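Local coordinates for protein thin, isoform D (Drosophila melanogaster, PDB 6XG7) that probably acts as a zinc-binding ubiquitin-protein transferase, with the NHL-repeat beta-propeller, the part present here, serving in protein-protein interaction, at residues A[190-196]-A[237-243]; A[31-37]-A[302-307]. All blocks are in the same frame, centred on the assembly; numbering follows the deposited sequence. Where two conformers were deposited one is given.

The two contacts mark different radial positions in one NHL-repeat beta-propeller. Contact 1 sits about 7 Å from the centre of the chain and brings together strands 185-194 and 239-241, which come from two successive repeats. Contact 2 lies about 16 Å out, where strand 33-36, near the start of the model, pairs with strand 303-306 at its very end. Their centres are 20 Å apart and their nearest atoms about 11 Å, so they do not touch, although both draw on the sheet that runs from 33-36 to 239-241. Along the chain, contact 1 falls between the two halves of contact 2. One contact packs neighbouring blades near the middle; the other brings the two ends of the chain together and closes the ring.

Contact 1: A[190-196]-A[237-243]; sequences HYIAVSN and RGVAVDD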
ATOM      1  N   HIS A 190      -4.268   6.161  -4.805  1.00 12.99           N
ATOM      2  CA  HIS A 190      -3.137   5.255  -4.963  1.00 11.73           C
ATOM      3  C   HIS A 190      -3.198   4.035  -4.053  1.00 11.90           C
ATOM      4  O   HIS A 190      -3.102   2.919  -4.545  1.00 15.26           O
ATOM      5  CB  HIS A 190      -1.800   5.984  -4.766  1.00 14.64           C
ATOM      6  CG  HIS A 190      -1.380   6.814  -5.937  1.00 15.02           C
ATOM      7  ND1 HIS A 190      -1.955   8.029  -6.225  1.00 17.23           N
ATOM      8  CD2 HIS A 190      -0.460   6.598  -6.906  1.00 16.00           C
ATOM      9  CE1 HIS A 190      -1.391   8.541  -7.308  1.00 17.10           C
ATOM     10  NE2 HIS A 190      -0.477   7.691  -7.738  1.00 16.68           N
ATOM     11  N   TYR A 191      -3.279   4.207  -2.741  1.00 10.04           N
ATOM     12  CA  TYR A 191      -3.162   3.088  -1.824  1.00  9.75           C
ATOM     13  C   TYR A 191      -4.393   2.962  -0.938  1.00 10.53           C
ATOM     14  O   TYR A 191      -5.245   3.857  -0.865  1.00 10.71           O
ATOM     15  CB  TYR A 191      -1.869   3.202  -1.006  1.00 10.67           C
ATOM     16  CG  TYR A 191      -0.608   3.007  -1.819  1.00 10.40           C
ATOM     17  CD1 TYR A 191      -0.092   1.738  -2.038  1.00 11.15           C
ATOM     18  CD2 TYR A 191       0.088   4.092  -2.357  1.00 11.19           C
ATOM     19  CE1 TYR A 191       1.071   1.550  -2.767  1.00 13.12           C
ATOM     20  CE2 TYR A 191       1.257   3.910  -3.097  1.00 12.56           C
ATOM     21  CZ  TYR A 191       1.744   2.635  -3.293  1.00 13.88           C
ATOM     22  OH  TYR A 191       2.903   2.414  -4.011  1.00 15.18           O
ATOM     23  N   ILE A 192      -4.483   1.807  -0.276  1.00 10.14           N
ATOM     24  CA  ILE A 192      -5.713   1.394   0.386  1.00  9.89           C
ATOM     25  C   ILE A 192      -5.400   0.453   1.539  1.00 10.09           C
ATOM     26  O   ILE A 192      -4.446  -0.329   1.504  1.00 11.59           O
ATOM     27  CB  ILE A 192      -6.674   0.758  -0.658  1.00 10.81           C
ATOM     28  CG1 ILE A 192      -8.055   0.451  -0.086  1.00 13.08           C
ATOM     29  CG2 ILE A 192      -6.038  -0.498  -1.285  1.00 11.78           C
ATOM     30  CD1 ILE A 192      -9.054   0.180  -1.213  1.00 13.89           C
ATOM     31  N   ALA A 193      -6.252   0.499   2.559  1.00 10.30           N
ATOM     32  CA  ALA A 193      -6.174  -0.395   3.704  1.00 11.82           C
ATOM     33  C   ALA A 193      -7.595  -0.633   4.191  1.00 11.25           C
ATOM     34  O   ALA A 193      -8.473   0.205   4.003  1.00 13.32           O
ATOM     35  CB  ALA A 193      -5.324   0.197   4.829  1.00 13.00           C
ATOM     36  N   VAL A 194      -7.827  -1.781   4.804  1.00 10.88           N
ATOM     37  CA  VAL A 194      -9.131  -2.112   5.370  1.00 12.05           C
ATOM     38  C   VAL A 194      -8.934  -2.502   6.831  1.00 12.62           C
ATOM     39  O   VAL A 194      -8.124  -3.381   7.144  1.00 14.77           O
ATOM     40  CB  VAL A 194      -9.839  -3.235   4.589  1.00 13.44           C
ATOM     41  CG1 VAL A 194     -11.178  -3.563   5.228  1.00 16.03           C
ATOM     42  CG2 VAL A 194     -10.072  -2.820   3.157  1.00 16.81           C
ATOM     43  N   SER A 195      -9.678  -1.848   7.718  1.00 13.55           N
ATOM     44  CA  SER A 195      -9.547  -2.045   9.153  1.00 13.28           C
ATOM     45  C   SER A 195     -10.350  -3.262   9.632  1.00 13.86           C
ATOM     46  O   SER A 195     -11.228  -3.781   8.936  1.00 16.13           O
ATOM     47  CB  SER A 195     -10.050  -0.806   9.888  1.00 13.67           C
ATOM     48  OG  SER A 195     -11.444  -0.674   9.707  1.00 16.14           O
ATOM     49  N   ASN A 196     -10.061  -3.691  10.869  1.00 14.88           N
ATOM     50  CA  ASN A 196     -10.861  -4.723  11.528  1.00 17.47           C
ATOM     51  C   ASN A 196     -12.307  -4.288  11.725  1.00 19.17           C
ATOM     52  O   ASN A 196     -13.201  -5.136  11.865  1.00 22.33           O
ATOM     53  CB  ASN A 196     -10.258  -5.056  12.897  1.00 18.67           C
ATOM     54  CG  ASN A 196      -9.175  -6.096  12.812  1.00 20.01           C
ATOM     55  OD1 ASN A 196      -9.250  -7.014  11.999  1.00 21.39           O
ATOM     56  ND2 ASN A 196      -8.162  -5.969  13.657  1.00 19.33           N
ATOM     57  N   ARG A 237       0.507   8.920  -0.265  1.00 10.63           N
ATOM     58  CA  ARG A 237       0.637   7.661  -1.000  1.00 10.75           C
ATOM     59  C   ARG A 237       0.265   6.497  -0.085  1.00  9.72           C
ATOM     60  O   ARG A 237      -0.916   6.286   0.184  1.00 10.83           O
ATOM     61  CB  ARG A 237       2.039   7.546  -1.630  1.00 13.36           C
ATOM     62  CG  ARG A 237       2.267   8.546  -2.747  1.00 18.08           C
ATOM     63  CD  ARG A 237       2.298   7.859  -4.083  1.00 23.18           C
ATOM     64  NE  ARG A 237       2.103   8.817  -5.158  1.00 27.01           N
ATOM     65  CZ  ARG A 237       2.511   8.644  -6.406  1.00 29.28           C
ATOM     66  NH1 ARG A 237       3.163   7.535  -6.763  1.00 28.94           N
ATOM     67  NH2 ARG A 237       2.265   9.589  -7.296  1.00 30.10           N
ATOM     68  N   GLY A 238       1.238   5.728   0.390  1.00  9.90           N
ATOM     69  CA  GLY A 238       0.914   4.534   1.151  1.00  9.42           C
ATOM     70  C   GLY A 238       0.047   4.813   2.367  1.00  9.14           C
ATOM     71  O   GLY A 238       0.173   5.841   3.035  1.00 10.68           O
ATOM     72  N   VAL A 239      -0.848   3.874   2.645  1.00  8.83           N
ATOM     73  CA  VAL A 239      -1.633   3.883   3.869  0.63  9.23           C
ATOM     74  C   VAL A 239      -1.642   2.481   4.459  1.00  9.66           C
ATOM     75  O   VAL A 239      -1.625   1.477   3.741  1.00 11.28           O
ATOM     76  CB  VAL A 239      -3.080   4.395   3.697  0.63 11.35           C
ATOM     77  CG1 VAL A 239      -3.110   5.854   3.369  0.63 12.56           C
ATOM     78  CG2 VAL A 239      -3.843   3.585   2.661  0.63  9.04           C
ATOM     79  N   ALA A 240      -1.678   2.419   5.789  1.00 10.14           N
ATOM     80  CA  ALA A 240      -1.784   1.149   6.486  1.00  9.73           C
ATOM     81  C   ALA A 240      -2.594   1.369   7.751  1.00  9.43           C
ATOM     82  O   ALA A 240      -2.758   2.500   8.220  1.00 10.78           O
ATOM     83  CB  ALA A 240      -0.408   0.584   6.855  1.00 11.12           C
ATOM     84  N   VAL A 241      -3.104   0.279   8.302  1.00 11.36           N
ATOM     85  CA  VAL A 241      -3.879   0.316   9.534  1.00 11.89           C
ATOM     86  C   VAL A 241      -3.430  -0.848  10.407  1.00 13.11           C
ATOM     87  O   VAL A 241      -3.179  -1.945   9.899  1.00 14.58           O
ATOM     88  CB  VAL A 241      -5.394   0.272   9.214  1.00 13.00           C
ATOM     89  CG1 VAL A 241      -5.810  -1.068   8.600  1.00 15.06           C
ATOM     90  CG2 VAL A 241      -6.221   0.603  10.437  1.00 13.85           C
ATOM     91  N   ASP A 242      -3.315  -0.616  11.724  1.00 12.31           N
ATOM     92  CA  ASP A 242      -2.971  -1.690  12.647  1.00 12.13           C
ATOM     93  C   ASP A 242      -4.245  -2.342  13.189  1.00 13.03           C
ATOM     94  O   ASP A 242      -5.362  -2.004  12.803  1.00 13.19           O
ATOM     95  CB  ASP A 242      -1.988  -1.236  13.726  1.00 13.41           C
ATOM     96  CG  ASP A 242      -2.628  -0.507  14.880  1.00 12.92           C
ATOM     97  OD1 ASP A 242      -3.864  -0.318  14.939  1.00 13.05           O
ATOM     98  OD2 ASP A 242      -1.848  -0.103  15.774  1.00 15.03           O
ATOM     99  N   ASP A 243      -4.075  -3.323  14.068  1.00 13.91           N
ATOM    100  CA  ASP A 243      -5.213  -4.122  14.505  1.00 15.26           C
ATOM    101  C   ASP A 243      -6.213  -3.347  15.347  1.00 14.08           C
ATOM    102  O   ASP A 243      -7.360  -3.774  15.455  1.00 14.90           O
ATOM    103  CB  ASP A 243      -4.728  -5.344  15.275  1.00 18.53           C
ATOM    104  CG  ASP A 243      -4.185  -6.417  14.358  1.00 25.36           C
ATOM    105  OD1 ASP A 243      -4.685  -6.545  13.217  1.00 27.37           O
ATOM    106  OD2 ASP A 243      -3.252  -7.126  14.767  1.00 30.09           O
TER
HETATM  107  O   HOH W   1      -2.221  -1.415   3.780  1.00 19.08           O
HETATM  108  O   HOH W   2      -8.000  -2.351  12.169  1.00 17.45           O
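The guanidinium of Arg237 lies flat on the ring of His190, centres 3.8 Å apart and planes only 22° from parallel. A bend at chi2 (-109°) folds the chain over so that the group is laid across one ring face, with NH1 held by a salt bridge to Glu284; on the His190 ring, ND1 is hydrogen-bonded to Ser205 OG. With an alanine in place of Arg237, that face of the imidazole would probably lose its cover and Glu284 its positive partner. The backbone of Arg237 and Gly238 packs against the Tyr191 ring: CD2 comes 3.3 Å from the carbonyl carbon of Arg237 and slants past Gly238 N, while the Tyr191 hydroxyl is hydrogen-bonded to Glu284, the same acid that takes Arg237.

Val239 follows, and in the conformer described its CG2, between the backbone N and the carbonyl carbon, presses on the backbone of 190-196, 3.5 Å from Ile192 N. This is how inner strands of adjacent blades meet in a six-bladed NHL propeller: 190-194 and 239-241 run side by side in the same direction (7° between them), their axes 5.6 Å apart at closest approach, with no direct backbone hydrogen bond between them. Side chains and a water near Val239 O fill the gap instead. Ala240 CA and Val241 CG1 both meet Ala193 CB, the methyl of Val241 at 4.0 Å, and CG1 also rests on Val194 O while CG2 touches Ser195 CB.

Beyond the strand the link turns polar. Asp242 O accepts a bond from a water that in turn accepts Asn196 N, and the Asp242 carboxylate reaches Tyr25. At Asp243 the carbonyl O takes Asn196 ND2 directly at 2.9 Å, on a lone pair in the carbonyl plane and close to the amide plane of Asn196.

Contact 2: A[31-37]-A[302-307]; sequences QLFQLGG and HRVQVF
Leu35 and Val304 form a hydrogen-bonded antiparallel pair, each backbone N donating to the other's O at 2.9 Å. Val306 N continues the pattern to Phe33 O, and Gly37 N to His302 O closes the other end. Leu32 N donates a hydrogen bond to Val306 O (2.7 Å); Leu32 and Phe33 both face Val306, a classic beta bulge. A CB on Gly36 would run into His302 O.

Polar side chains gather on the Gln34 and Gln305 face. Gln34 OE1 accepts Gln31 NE2 at 2.9 Å and, weakly, Arg303 NH1, whose guanidinium is gripped by Asp298 and Gly276 as well. Gln305 NE2 points nearly straight at Gln31 OE1 (3.1 Å), which also accepts Ser278 N, while serving Glu279 O too; Gln31 and Gln305 each have two conformers, so these amide bonds are certain only for those described.

Apolar contacts lie on the Phe33 and Leu35 face. CG of Phe33 sits between its backbone N and carbonyl carbon (chi1 62°), which brings the ring alongside Val306, whose CB sits over its face, 4.0 Å from the ring centroid; Leu35 CD2 rests on Val304 CB (3.9 Å). At the C-terminus, Gln31 CB covers a face of the Phe307 ring. A strand from the start of the chain thus becomes the outermost strand of the last blade, the Velcro closure of a beta-propeller.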
ATOM      1  N   GLN A  31      15.376   5.178  12.467  1.00 16.79           N
ATOM      2  CA  GLN A  31      15.189   3.898  11.798  0.58 16.19           C
ATOM      3  C   GLN A  31      15.959   2.797  12.526  1.00 15.56           C
ATOM      4  O   GLN A  31      17.044   3.012  13.082  1.00 17.77           O
ATOM      5  CB  GLN A  31      15.493   3.956  10.289  0.58 18.39           C
ATOM      6  CG  GLN A  31      16.937   3.880   9.895  0.58 19.17           C
ATOM      7  CD  GLN A  31      17.179   4.214   8.423  0.58 16.41           C
ATOM      8  OE1 GLN A  31      16.569   5.126   7.850  0.58 15.35           O
ATOM      9  NE2 GLN A  31      18.072   3.471   7.810  0.58 16.26           N
ATOM     10  N   LEU A  32      15.349   1.618  12.552  1.00 14.33           N
ATOM     11  CA  LEU A  32      15.992   0.436  13.102  1.00 15.51           C
ATOM     12  C   LEU A  32      17.008  -0.092  12.111  1.00 15.19           C
ATOM     13  O   LEU A  32      18.162  -0.333  12.466  1.00 15.45           O
ATOM     14  CB  LEU A  32      14.945  -0.637  13.367  1.00 17.96           C
ATOM     15  CG  LEU A  32      13.913  -0.388  14.459  1.00 20.51           C
ATOM     16  CD1 LEU A  32      12.846  -1.477  14.396  1.00 23.09           C
ATOM     17  CD2 LEU A  32      14.573  -0.378  15.820  1.00 22.02           C
ATOM     18  N   PHE A  33      16.585  -0.262  10.858  1.00 13.58           N
ATOM     19  CA  PHE A  33      17.458  -0.739   9.797  1.00 13.46           C
ATOM     20  C   PHE A  33      16.825  -0.359   8.466  1.00 11.93           C
ATOM     21  O   PHE A  33      15.688   0.109   8.403  1.00 11.95           O
ATOM     22  CB  PHE A  33      17.728  -2.249   9.900  1.00 15.62           C
ATOM     23  CG  PHE A  33      16.501  -3.122   9.778  1.00 15.26           C
ATOM     24  CD1 PHE A  33      16.046  -3.552   8.541  1.00 14.29           C
ATOM     25  CD2 PHE A  33      15.837  -3.556  10.914  1.00 16.60           C
ATOM     26  CE1 PHE A  33      14.934  -4.390   8.447  1.00 14.84           C
ATOM     27  CE2 PHE A  33      14.728  -4.375  10.830  1.00 17.42           C
ATOM     28  CZ  PHE A  33      14.272  -4.797   9.591  1.00 15.75           C
ATOM     29  N   GLN A  34      17.567  -0.594   7.397  1.00 13.63           N
ATOM     30  CA  GLN A  34      17.052  -0.421   6.052  1.00 13.80           C
ATOM     31  C   GLN A  34      17.542  -1.572   5.190  1.00 14.81           C
ATOM     32  O   GLN A  34      18.446  -2.325   5.570  1.00 16.03           O
ATOM     33  CB  GLN A  34      17.484   0.916   5.457  1.00 15.19           C
ATOM     34  CG  GLN A  34      18.978   1.081   5.241  1.00 17.39           C
ATOM     35  CD  GLN A  34      19.263   2.406   4.574  1.00 20.90           C
ATOM     36  OE1 GLN A  34      18.797   3.442   5.025  1.00 22.51           O
ATOM     37  NE2 GLN A  34      19.970   2.372   3.469  1.00 24.98           N
ATOM     38  N   LEU A  35      16.923  -1.705   4.025  1.00 14.26           N
ATOM     39  CA  LEU A  35      17.330  -2.707   3.051  1.00 15.96           C
ATOM     40  C   LEU A  35      17.113  -2.134   1.664  1.00 14.26           C
ATOM     41  O   LEU A  35      16.337  -1.199   1.474  1.00 13.96           O
ATOM     42  CB  LEU A  35      16.576  -4.027   3.220  1.00 18.03           C
ATOM     43  CG  LEU A  35      15.049  -3.941   3.238  1.00 17.10           C
ATOM     44  CD1 LEU A  35      14.368  -5.224   2.845  1.00 19.53           C
ATOM     45  CD2 LEU A  35      14.536  -3.568   4.615  1.00 17.23           C
ATOM     46  N   GLY A  36      17.814  -2.712   0.694  1.00 16.35           N
ATOM     47  CA  GLY A  36      17.698  -2.285  -0.682  1.00 16.50           C
ATOM     48  C   GLY A  36      18.957  -1.671  -1.260  1.00 17.18           C
ATOM     49  O   GLY A  36      20.067  -2.181  -1.054  1.00 18.83           O
ATOM     50  N   GLY A  37      18.797  -0.580  -1.988  1.00 17.60           N
ATOM     51  CA  GLY A  37      19.845  -0.015  -2.819  1.00 18.73           C
ATOM     52  C   GLY A  37      19.596  -0.373  -4.271  1.00 17.50           C
ATOM     53  O   GLY A  37      19.067  -1.442  -4.587  1.00 17.05           O
ATOM     54  N   HIS A 302      15.458   3.930  -3.448  1.00 13.46           N
ATOM     55  CA  HIS A 302      15.501   2.503  -3.762  1.00 12.74           C
ATOM     56  C   HIS A 302      15.645   1.658  -2.508  1.00 12.13           C
ATOM     57  O   HIS A 302      16.400   0.682  -2.484  1.00 13.30           O
ATOM     58  CB  HIS A 302      16.630   2.191  -4.741  1.00 14.75           C
ATOM     59  CG  HIS A 302      16.567   2.993  -5.991  1.00 17.90           C
ATOM     60  ND1 HIS A 302      15.715   2.689  -7.027  1.00 19.39           N
ATOM     61  CD2 HIS A 302      17.257   4.091  -6.373  1.00 19.27           C
ATOM     62  CE1 HIS A 302      15.888   3.568  -8.000  1.00 21.49           C
ATOM     63  NE2 HIS A 302      16.819   4.428  -7.626  1.00 22.20           N
ATOM     64  N   ARG A 303      14.920   2.021  -1.452  1.00 12.08           N
ATOM     65  CA  ARG A 303      15.124   1.334  -0.185  1.00 11.29           C
ATOM     66  C   ARG A 303      13.816   1.229   0.584  1.00 11.10           C
ATOM     67  O   ARG A 303      12.846   1.942   0.319  1.00 10.80           O
ATOM     68  CB  ARG A 303      16.179   2.022   0.690  1.00 12.98           C
ATOM     69  CG  ARG A 303      15.762   3.413   1.166  1.00 13.00           C
ATOM     70  CD  ARG A 303      16.848   4.065   2.034  1.00 14.64           C
ATOM     71  NE  ARG A 303      16.509   5.456   2.307  1.00 15.56           N
ATOM     72  CZ  ARG A 303      17.277   6.283   3.019  1.00 15.42           C
ATOM     73  NH1 ARG A 303      18.396   5.842   3.573  1.00 17.47           N
ATOM     74  NH2 ARG A 303      16.934   7.542   3.189  1.00 16.28           N
ATOM     75  N   VAL A 304      13.823   0.310   1.542  1.00 10.72           N
ATOM     76  CA  VAL A 304      12.790   0.162   2.551  1.00 10.00           C
ATOM     77  C   VAL A 304      13.450   0.455   3.887  1.00 10.08           C
ATOM     78  O   VAL A 304      14.534  -0.060   4.172  1.00 12.13           O
ATOM     79  CB  VAL A 304      12.192  -1.256   2.540  1.00 12.02           C
ATOM     80  CG1 VAL A 304      11.291  -1.442   3.759  1.00 12.15           C
ATOM     81  CG2 VAL A 304      11.434  -1.488   1.225  1.00 12.42           C
ATOM     82  N   GLN A 305      12.814   1.305   4.684  1.00 10.57           N
ATOM     83  CA  GLN A 305      13.284   1.639   6.021  0.61  9.88           C
ATOM     84  C   GLN A 305      12.267   1.150   7.038  1.00 10.74           C
ATOM     85  O   GLN A 305      11.059   1.211   6.798  1.00 11.89           O
ATOM     86  CB  GLN A 305      13.471   3.144   6.162  0.61 10.33           C
ATOM     87  CG  GLN A 305      14.559   3.683   5.250  0.61 11.72           C
ATOM     88  CD  GLN A 305      14.283   5.087   4.790  0.61 12.83           C
ATOM     89  OE1 GLN A 305      13.522   5.296   3.850  0.61 13.92           O
ATOM     90  NE2 GLN A 305      14.897   6.068   5.447  0.61 13.41           N
ATOM     91  N   VAL A 306      12.768   0.656   8.171  1.00 11.31           N
ATOM     92  CA  VAL A 306      11.953   0.070   9.226  1.00 11.97           C
ATOM     93  C   VAL A 306      12.172   0.882  10.494  1.00 12.27           C
ATOM     94  O   VAL A 306      13.321   1.133  10.874  1.00 13.81           O
ATOM     95  CB  VAL A 306      12.320  -1.409   9.442  1.00 12.77           C
ATOM     96  CG1 VAL A 306      11.389  -2.064  10.461  1.00 13.12           C
ATOM     97  CG2 VAL A 306      12.268  -2.150   8.094  1.00 13.41           C
ATOM     98  N   PHE A 307      11.072   1.271  11.153  1.00 12.91           N
ATOM     99  CA  PHE A 307      11.109   2.168  12.307  1.00 13.73           C
ATOM    100  C   PHE A 307      10.408   1.622  13.528  1.00 15.33           C
ATOM    101  O   PHE A 307      10.843   1.902  14.648  1.00 17.51           O
ATOM    102  CB  PHE A 307      10.405   3.485  11.979  1.00 12.47           C
ATOM    103  CG  PHE A 307      11.058   4.275  10.903  1.00 11.26           C
ATOM    104  CD1 PHE A 307      10.769   4.035   9.569  1.00 12.46           C
ATOM    105  CD2 PHE A 307      11.984   5.257  11.220  1.00 12.96           C
ATOM    106  CE1 PHE A 307      11.394   4.768   8.566  1.00 12.96           C
ATOM    107  CE2 PHE A 307      12.602   5.989  10.223  1.00 13.08           C
ATOM    108  CZ  PHE A 307      12.306   5.748   8.899  1.00 13.58           C
ATOM    109  OXT PHE A 307       9.378   0.953  13.430  1.00 15.16           O
TER